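Local coordinates for putative iron-regulated protein A (Parabacteroides distasonis ATCC 8503, PDB 4ECG) that binds calcium ions and, as an imelysin-like, putatively iron-regulated protein of the M75 peptidase family, may act as a metalloendopeptidase, though its function is not established, at residues N244-G247 with S248-T252; G353-E356 with H357-A361; N283-D286 with D287-N290. One frame throughout, in Å; residues are numbered along the deposited sequence.

Following the chain from the N terminus, contact 1 comes first, in the middle of helix 239-259; contact 3 is next, at the start of helix 284-300; contact 2 is last, at the start of helix 355-377. Each covers about two turns, its two segments following without a gap, so none closes a long loop and none nests with or crosses another. Contact 1 is the one that joins the others: I251 CG2 packs 3.7 Å from I358 CG2 of contact 2, and I251 CG1 lies 3.9 Å from Y288 CD2 of contact 3. Contacts 2 and 3 do not touch, their nearest atoms being about 7 Å apart. Helix 239-259 therefore lies against both other helices.

Contact 1 of 3, residues N244-G247 with S248-T252; sequences NEVG and SAKIT. With CA (calcium ion), chain H.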
ATOM      1  N   ASN A 244     -10.996   3.284  -2.765  1.00 48.08           N
ATOM      2  CA  ASN A 244     -11.750   4.191  -1.934  1.00 43.55           C
ATOM      3  C   ASN A 244     -10.868   4.959  -0.963  1.00 44.90           C
ATOM      4  O   ASN A 244     -11.139   6.122  -0.663  1.00 49.92           O
ATOM      5  CB  ASN A 244     -12.800   3.404  -1.205  1.00 44.88           C
ATOM      6  CG  ASN A 244     -13.641   4.256  -0.329  1.00 45.81           C
ATOM      7  OD1 ASN A 244     -14.355   5.101  -0.814  1.00 47.56           O
ATOM      8  ND2 ASN A 244     -13.523   4.071   0.980  1.00 47.27           N
ATOM      9  N   GLU A 245      -9.837   4.304  -0.440  1.00 44.69           N
ATOM     10  CA  GLU A 245      -8.919   4.918   0.529  1.00 44.44           C
ATOM     11  C   GLU A 245      -8.032   5.980  -0.123  1.00 44.01           C
ATOM     12  O   GLU A 245      -7.817   7.062   0.448  1.00 46.76           O
ATOM     13  CB  GLU A 245      -8.078   3.813   1.193  1.00 49.44           C
ATOM     14  CG  GLU A 245      -6.864   4.231   2.040  1.00 52.40           C
ATOM     15  CD  GLU A 245      -7.169   4.628   3.489  1.00 62.86           C
ATOM     16  OE1 GLU A 245      -8.386   4.709   3.843  1.00 57.92           O
ATOM     17  OE2 GLU A 245      -6.166   4.849   4.271  1.00 72.04           O
ATOM     18  N   VAL A 246      -7.471   5.670  -1.286  1.00 43.97           N
ATOM     19  CA  VAL A 246      -6.674   6.688  -2.035  1.00 44.94           C
ATOM     20  C   VAL A 246      -7.512   7.965  -2.277  1.00 45.84           C
ATOM     21  O   VAL A 246      -7.081   9.068  -1.996  1.00 49.72           O
ATOM     22  CB  VAL A 246      -6.111   6.146  -3.362  1.00 42.17           C
ATOM     23  CG1 VAL A 246      -5.453   7.254  -4.155  1.00 40.49           C
ATOM     24  CG2 VAL A 246      -5.129   5.018  -3.113  1.00 43.51           C
ATOM     25  N   GLY A 247      -8.726   7.800  -2.769  1.00 47.83           N
ATOM     26  CA  GLY A 247      -9.575   8.951  -3.118  1.00 49.68           C
ATOM     27  C   GLY A 247     -10.148   9.680  -1.924  1.00 49.26           C
ATOM     28  O   GLY A 247      -9.938  10.862  -1.780  1.00 50.22           O
ATOM     29  N   SER A 248     -10.829   8.970  -1.044  1.00 45.64           N
ATOM     30  CA  SER A 248     -11.446   9.606   0.151  1.00 52.10           C
ATOM     31  C   SER A 248     -10.538   9.953   1.290  1.00 49.64           C
ATOM     32  O   SER A 248     -10.844  10.867   1.971  1.00 65.87           O
ATOM     33  CB  SER A 248     -12.508   8.714   0.815  1.00 50.88           C
ATOM     34  OG  SER A 248     -13.371   8.264  -0.154  1.00 54.75           O
ATOM     35  N   ALA A 249      -9.492   9.187   1.552  1.00 50.58           N
ATOM     36  CA  ALA A 249      -8.611   9.442   2.700  1.00 48.77           C
ATOM     37  C   ALA A 249      -7.295  10.089   2.313  1.00 46.87           C
ATOM     38  O   ALA A 249      -6.983  11.152   2.816  1.00 45.80           O
ATOM     39  CB  ALA A 249      -8.333   8.150   3.481  1.00 42.82           C
ATOM     40  N   LYS A 250      -6.491   9.435   1.473  1.00 46.62           N
ATOM     41  CA  LYS A 250      -5.100   9.858   1.316  1.00 43.86           C
ATOM     42  C   LYS A 250      -5.013  11.212   0.581  1.00 46.09           C
ATOM     43  O   LYS A 250      -4.147  12.042   0.909  1.00 45.74           O
ATOM     44  CB  LYS A 250      -4.270   8.812   0.568  1.00 45.49           C
ATOM     45  CG  LYS A 250      -4.263   7.418   1.153  1.00 47.84           C
ATOM     46  CD  LYS A 250      -3.217   6.537   0.491  1.00 47.68           C
ATOM     47  CE  LYS A 250      -3.124   5.158   1.164  1.00 51.13           C
ATOM     48  NZ  LYS A 250      -1.942   4.429   0.579  1.00 52.51           N
ATOM     49  N   ILE A 251      -5.895  11.413  -0.403  1.00 44.00           N
ATOM     50  CA  ILE A 251      -5.924  12.634  -1.171  1.00 45.67           C
ATOM     51  C   ILE A 251      -6.878  13.637  -0.502  1.00 47.71           C
ATOM     52  O   ILE A 251      -6.479  14.782  -0.220  1.00 52.22           O
ATOM     53  CB  ILE A 251      -6.273  12.406  -2.667  1.00 48.29           C
ATOM     54  CG1 ILE A 251      -5.125  11.692  -3.402  1.00 48.17           C
ATOM     55  CG2 ILE A 251      -6.499  13.747  -3.368  1.00 44.19           C
ATOM     56  CD1 ILE A 251      -5.490  11.054  -4.741  1.00 48.37           C
ATOM     57  N   THR A 252      -8.092  13.204  -0.172  1.00 50.83           N
ATOM     58  CA  THR A 252      -9.158  14.142   0.259  1.00 52.87           C
ATOM     59  C   THR A 252      -8.833  14.751   1.608  1.00 52.79           C
ATOM     60  O   THR A 252      -8.963  15.962   1.766  1.00 53.60           O
ATOM     61  CB  THR A 252     -10.590  13.531   0.172  1.00 52.09           C
ATOM     62  OG1 THR A 252     -10.870  13.222  -1.204  1.00 51.83           O
ATOM     63  CG2 THR A 252     -11.687  14.491   0.668  1.00 52.83           C
TER
HETATM   64 CA    CA H 506     -12.450  11.180   4.048  1.00 76.42          CA
HETATM   65  O   HOH W   1     -14.543  10.038   3.473  1.00 58.72           O
HETATM   66  O   HOH W   2     -11.962   8.678   5.087  1.00 47.36           O
HETATM   67  O   HOH W   3     -12.743  11.273   6.515  1.00 68.99           O
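V246 and I251 meet on the buried side of helix 239-259, with V246 CG1 3.8 Å from I251 CD1. The V246 branch that does this stands opposite its own backbone N (chi1 173°), while CG2 stands beside that N. The same two residues share a backbone bond five residues long, from I251 N to V246 O at 3.1 Å, and the neighbouring K250 N reaches E245 O in the same way at 2.9 Å. E245 O also takes A249 N, which comes from above the carbonyl plane, whereas K250 N approaches almost in line with the C=O bond. K250 runs out extended past E245, the two chains crossing at about a right angle with E245 CG and K250 CE 4.0 Å apart. Its NZ is not spent on E245: it hydrogen-bonds N291 OD1 and makes long, weak ion pairs with E92, which binds calcium here, and with E89, a ligand of the same site as seen in this protein.

The other side is more polar and more open to solvent. E245 bends at chi2 so that OE1 sits 3.5 Å from A249 CB, a loose touch without a polar bond. S248 folds its hydroxyl back along the helix, giving OG to N244 O at 3.1 Å; that oxygen also holds S248 N, so two donors grip it. One turn on, T252 OG1 reaches five residues back to G247 O at 2.6 Å, where the bond from T252 N is weak. S248 O binds a calcium ion 2.6 Å away, which three waters and D253 also bind. The i to i+5 bonds mark a pi-type widening at 248-251, a pi-bulge within an alpha-helix, here beside a water-rich calcium site.

Contact 2 of 3, residues G353-E356 with H357-A361; sequences GDTE and HINTA
D354 and H357 meet at the start of helix 355-377, carboxylate and imidazole turned almost perpendicular, their planes 83° apart. The ring presents its edge: H357 ND1 donates to D354 OD2 at 2.8 Å, and that oxygen lies within 4° of the imidazole plane. From the acid's side the bond arrives on the syn side of OD2, somewhat out of the carboxylate plane. D354 can reach because its CG swings opposite the backbone N (chi1 -170°), which brings the carboxylate to the ring of H357.

Backbone and side chain of D354 thus hold the same turn, since its O accepts I358 N at 3.1 Å. I358 sets CG1 and CD1 against that oxygen. T355 and N359 run side by side, pointing the same way, with T355 CG2 3.5 Å from N359 ND2. Farther along, T360 OG1 comes from above the carbonyl plane of E356 to its O, which also accepts T360 N.

D354 OD2 also accepts from G345 N, so one oxygen ties the helix start to the preceding loop. Two N-H donors on it would probably favour the charged carboxylate, and the carboxylate in turn would tend to stabilise a protonated H357.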
ATOM      1  N   GLY A 353      -3.345  22.896  -3.054  1.00 54.04           N
ATOM      2  CA  GLY A 353      -4.290  23.780  -3.723  1.00 57.42           C
ATOM      3  C   GLY A 353      -4.397  23.615  -5.233  1.00 58.57           C
ATOM      4  O   GLY A 353      -4.879  24.527  -5.899  1.00 58.26           O
ATOM      5  N   ASP A 354      -3.964  22.474  -5.773  1.00 54.88           N
ATOM      6  CA  ASP A 354      -4.046  22.200  -7.218  1.00 56.73           C
ATOM      7  C   ASP A 354      -5.419  21.632  -7.610  1.00 54.73           C
ATOM      8  O   ASP A 354      -5.511  20.537  -8.121  1.00 56.07           O
ATOM      9  CB  ASP A 354      -2.908  21.240  -7.634  1.00 57.24           C
ATOM     10  CG  ASP A 354      -2.774  21.093  -9.149  1.00 58.60           C
ATOM     11  OD1 ASP A 354      -3.232  21.986  -9.861  1.00 61.93           O
ATOM     12  OD2 ASP A 354      -2.226  20.079  -9.644  1.00 55.88           O
ATOM     13  N   THR A 355      -6.475  22.415  -7.399  1.00 60.29           N
ATOM     14  CA  THR A 355      -7.867  21.910  -7.236  1.00 60.81           C
ATOM     15  C   THR A 355      -8.407  21.063  -8.364  1.00 60.99           C
ATOM     16  O   THR A 355      -8.942  19.973  -8.104  1.00 55.93           O
ATOM     17  CB  THR A 355      -8.868  23.078  -6.961  1.00 63.93           C
ATOM     18  OG1 THR A 355      -8.357  23.835  -5.865  1.00 62.39           O
ATOM     19  CG2 THR A 355     -10.297  22.584  -6.586  1.00 61.46           C
ATOM     20  N   GLU A 356      -8.287  21.562  -9.588  1.00 63.65           N
ATOM     21  CA  GLU A 356      -8.854  20.873 -10.732  1.00 67.25           C
ATOM     22  C   GLU A 356      -8.271  19.466 -10.870  1.00 61.82           C
ATOM     23  O   GLU A 356      -9.026  18.500 -10.895  1.00 60.07           O
ATOM     24  CB  GLU A 356      -8.678  21.680 -12.018  1.00 74.04           C
ATOM     25  CG  GLU A 356      -9.685  22.800 -12.200  1.00 85.23           C
ATOM     26  CD  GLU A 356      -9.266  23.749 -13.326  1.00103.63           C
ATOM     27  OE1 GLU A 356      -8.454  24.690 -13.048  1.00107.35           O
ATOM     28  OE2 GLU A 356      -9.734  23.553 -14.490  1.00100.54           O
ATOM     29  N   HIS A 357      -6.946  19.346 -10.914  1.00 61.63           N
ATOM     30  CA  HIS A 357      -6.300  18.032 -10.992  1.00 58.50           C
ATOM     31  C   HIS A 357      -6.663  17.125  -9.831  1.00 55.89           C
ATOM     32  O   HIS A 357      -6.861  15.917 -10.032  1.00 48.25           O
ATOM     33  CB  HIS A 357      -4.797  18.165 -11.001  1.00 61.96           C
ATOM     34  CG  HIS A 357      -4.234  18.817 -12.244  1.00 64.48           C
ATOM     35  ND1 HIS A 357      -3.133  19.607 -12.210  1.00 57.60           N
ATOM     36  CD2 HIS A 357      -4.642  18.753 -13.567  1.00 61.21           C
ATOM     37  CE1 HIS A 357      -2.858  20.011 -13.444  1.00 60.69           C
ATOM     38  NE2 HIS A 357      -3.790  19.496 -14.276  1.00 64.98           N
ATOM     39  N   ILE A 358      -6.726  17.681  -8.615  1.00 53.61           N
ATOM     40  CA  ILE A 358      -7.049  16.870  -7.385  1.00 51.80           C
ATOM     41  C   ILE A 358      -8.491  16.291  -7.532  1.00 51.59           C
ATOM     42  O   ILE A 358      -8.710  15.097  -7.374  1.00 56.55           O
ATOM     43  CB  ILE A 358      -6.865  17.685  -6.085  1.00 48.52           C
ATOM     44  CG1 ILE A 358      -5.368  17.892  -5.811  1.00 49.13           C
ATOM     45  CG2 ILE A 358      -7.539  16.981  -4.897  1.00 45.28           C
ATOM     46  CD1 ILE A 358      -4.988  18.999  -4.823  1.00 48.67           C
ATOM     47  N   ASN A 359      -9.421  17.115  -7.988  1.00 51.43           N
ATOM     48  CA  ASN A 359     -10.802  16.690  -8.167  1.00 51.01           C
ATOM     49  C   ASN A 359     -10.991  15.637  -9.198  1.00 52.18           C
ATOM     50  O   ASN A 359     -11.730  14.699  -8.950  1.00 55.11           O
ATOM     51  CB  ASN A 359     -11.754  17.878  -8.444  1.00 52.46           C
ATOM     52  CG  ASN A 359     -11.951  18.774  -7.203  1.00 54.06           C
ATOM     53  OD1 ASN A 359     -11.545  18.387  -6.105  1.00 50.93           O
ATOM     54  ND2 ASN A 359     -12.513  19.988  -7.384  1.00 52.06           N
ATOM     55  N   THR A 360     -10.336  15.764 -10.348  1.00 52.38           N
ATOM     56  CA  THR A 360     -10.369  14.705 -11.389  1.00 50.11           C
ATOM     57  C   THR A 360      -9.859  13.394 -10.761  1.00 50.32           C
ATOM     58  O   THR A 360     -10.375  12.302 -11.024  1.00 48.12           O
ATOM     59  CB  THR A 360      -9.499  15.132 -12.591  1.00 52.28           C
ATOM     60  OG1 THR A 360      -9.956  16.414 -13.040  1.00 52.46           O
ATOM     61  CG2 THR A 360      -9.510  14.114 -13.777  1.00 46.26           C
ATOM     62  N   ALA A 361      -8.851  13.529  -9.898  1.00 51.60           N
ATOM     63  CA  ALA A 361      -8.200  12.371  -9.288  1.00 48.72           C
ATOM     64  C   ALA A 361      -9.159  11.741  -8.291  1.00 47.45           C
ATOM     65  O   ALA A 361      -9.419  10.553  -8.346  1.00 46.24           O
ATOM     66  CB  ALA A 361      -6.894  12.795  -8.624  1.00 43.65           C
TER

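Contact 3 of 3, residues N283-D286 with D287-N290; sequences NSLD and DYKN
N283 and D287 make the side-chain hydrogen bond of this first turn of helix 284-300. N283 ND2 reaches D287 OD1 at 2.8 Å; the oxygen lies close to the amide plane, but the donor comes from above the carboxylate plane, the two flat groups being 63° apart. Backbone bonds run alongside: N283 O accepts D287 N at 3.0 Å, and S284 O takes Y288 N at 2.9 Å.

The Y288 ring lies across this last carbonyl. With CG set beside the backbone N (chi1 -47°), one ring face spreads over S284 O, which stands 3.1 Å from the plane above the ring's centre. At the far end Y288 OH touches S284 CB at 3.6 Å.

Apolar and charged contacts are looser. L285 CD2 packs 4.0 Å from Y288 CD2. D286 and K289 run side by side in the same direction, but D286 OD1 and K289 NZ form a long salt bridge at 3.8 Å.

At this helix N terminus the N-cap residue N283 holds D287 near a calcium site, where it touches E89, a ligand seen in this protein. From helix 71-89, R82 hydrogen-bonds N283 OD1 and R85 makes a salt bridge to the same D287 OD1; hydrogen bonds from the preceding loop join S278 OG to D287 OD2 and E277 O to S284 OG. Y288 packs on V246, K250 and I251 of helix 239-259 and on I341 of helix 324-343, which K289 touches at I338 and N342.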
ATOM      1  N   ASN A 283       7.150  11.282  -1.442  1.00 43.38           N
ATOM      2  CA  ASN A 283       6.888  10.032  -2.116  1.00 44.90           C
ATOM      3  C   ASN A 283       5.399   9.841  -2.252  1.00 43.07           C
ATOM      4  O   ASN A 283       4.961   8.773  -2.609  1.00 42.39           O
ATOM      5  CB  ASN A 283       7.536   8.839  -1.366  1.00 45.09           C
ATOM      6  CG  ASN A 283       8.117   7.754  -2.299  1.00 44.41           C
ATOM      7  OD1 ASN A 283       9.179   7.923  -2.946  1.00 43.89           O
ATOM      8  ND2 ASN A 283       7.477   6.590  -2.279  1.00 43.26           N
ATOM      9  N   SER A 284       4.618  10.876  -2.023  1.00 41.69           N
ATOM     10  CA  SER A 284       3.183  10.666  -1.834  1.00 43.97           C
ATOM     11  C   SER A 284       2.492  10.243  -3.126  1.00 46.63           C
ATOM     12  O   SER A 284       1.785   9.205  -3.167  1.00 44.24           O
ATOM     13  CB  SER A 284       2.546  11.915  -1.263  1.00 42.01           C
ATOM     14  OG  SER A 284       3.434  12.481  -0.302  1.00 43.83           O
ATOM     15  N   LEU A 285       2.708  11.033  -4.170  1.00 43.25           N
ATOM     16  CA  LEU A 285       2.131  10.721  -5.491  1.00 44.49           C
ATOM     17  C   LEU A 285       2.614   9.393  -6.045  1.00 41.46           C
ATOM     18  O   LEU A 285       1.826   8.682  -6.633  1.00 41.25           O
ATOM     19  CB  LEU A 285       2.365  11.848  -6.507  1.00 43.56           C
ATOM     20  CG  LEU A 285       1.667  13.177  -6.141  1.00 46.15           C
ATOM     21  CD1 LEU A 285       2.102  14.295  -7.077  1.00 47.04           C
ATOM     22  CD2 LEU A 285       0.143  13.012  -6.079  1.00 41.17           C
ATOM     23  N   ASP A 286       3.877   9.033  -5.867  1.00 41.88           N
ATOM     24  CA  ASP A 286       4.321   7.670  -6.271  1.00 47.22           C
ATOM     25  C   ASP A 286       3.537   6.607  -5.464  1.00 45.71           C
ATOM     26  O   ASP A 286       3.064   5.601  -6.019  1.00 43.23           O
ATOM     27  CB  ASP A 286       5.842   7.432  -6.049  1.00 56.46           C
ATOM     28  CG  ASP A 286       6.717   8.072  -7.107  1.00 61.26           C
ATOM     29  OD1 ASP A 286       6.407   7.962  -8.308  1.00 72.93           O
ATOM     30  OD2 ASP A 286       7.747   8.663  -6.715  1.00 76.63           O
ATOM     31  N   ASP A 287       3.366   6.835  -4.163  1.00 39.94           N
ATOM     32  CA  ASP A 287       2.584   5.895  -3.346  1.00 41.34           C
ATOM     33  C   ASP A 287       1.191   5.730  -3.924  1.00 42.27           C
ATOM     34  O   ASP A 287       0.745   4.612  -4.176  1.00 41.13           O
ATOM     35  CB  ASP A 287       2.462   6.356  -1.906  1.00 42.60           C
ATOM     36  CG  ASP A 287       3.810   6.330  -1.115  1.00 45.02           C
ATOM     37  OD1 ASP A 287       4.833   5.785  -1.602  1.00 49.99           O
ATOM     38  OD2 ASP A 287       3.808   6.873   0.010  1.00 45.68           O
ATOM     39  N   TYR A 288       0.509   6.847  -4.177  1.00 41.84           N
ATOM     40  CA  TYR A 288      -0.890   6.752  -4.565  1.00 42.27           C
ATOM     41  C   TYR A 288      -1.061   6.057  -5.909  1.00 44.17           C
ATOM     42  O   TYR A 288      -1.931   5.203  -6.057  1.00 47.90           O
ATOM     43  CB  TYR A 288      -1.598   8.096  -4.574  1.00 43.62           C
ATOM     44  CG  TYR A 288      -1.407   9.008  -3.358  1.00 41.15           C
ATOM     45  CD1 TYR A 288      -1.209   8.514  -2.093  1.00 39.75           C
ATOM     46  CD2 TYR A 288      -1.459  10.372  -3.512  1.00 43.96           C
ATOM     47  CE1 TYR A 288      -1.042   9.357  -0.995  1.00 40.49           C
ATOM     48  CE2 TYR A 288      -1.311  11.223  -2.426  1.00 48.61           C
ATOM     49  CZ  TYR A 288      -1.072  10.706  -1.176  1.00 45.72           C
ATOM     50  OH  TYR A 288      -0.855  11.575  -0.144  1.00 45.21           O
ATOM     51  N   LYS A 289      -0.234   6.431  -6.881  1.00 49.91           N
ATOM     52  CA  LYS A 289      -0.136   5.736  -8.146  1.00 49.66           C
ATOM     53  C   LYS A 289       0.136   4.254  -7.925  1.00 48.33           C
ATOM     54  O   LYS A 289      -0.489   3.396  -8.591  1.00 43.47           O
ATOM     55  CB  LYS A 289       0.981   6.358  -9.050  1.00 54.97           C
ATOM     56  CG  LYS A 289       1.276   5.605 -10.342  1.00 58.17           C
ATOM     57  CD  LYS A 289       2.724   5.776 -10.808  1.00 66.32           C
ATOM     58  CE  LYS A 289       3.649   4.774 -10.139  1.00 69.69           C
ATOM     59  NZ  LYS A 289       5.069   5.068 -10.425  1.00 74.55           N
ATOM     60  N   ASN A 290       1.076   3.932  -7.025  1.00 44.44           N
ATOM     61  CA  ASN A 290       1.406   2.506  -6.851  1.00 43.43           C
ATOM     62  C   ASN A 290       0.226   1.726  -6.238  1.00 43.55           C
ATOM     63  O   ASN A 290      -0.019   0.585  -6.632  1.00 43.47           O
ATOM     64  CB  ASN A 290       2.706   2.307  -6.087  1.00 39.96           C
ATOM     65  CG  ASN A 290       3.934   2.520  -6.970  1.00 43.66           C
ATOM     66  OD1 ASN A 290       3.987   2.026  -8.119  1.00 42.73           O
ATOM     67  ND2 ASN A 290       4.965   3.183  -6.409  1.00 41.16           N
TER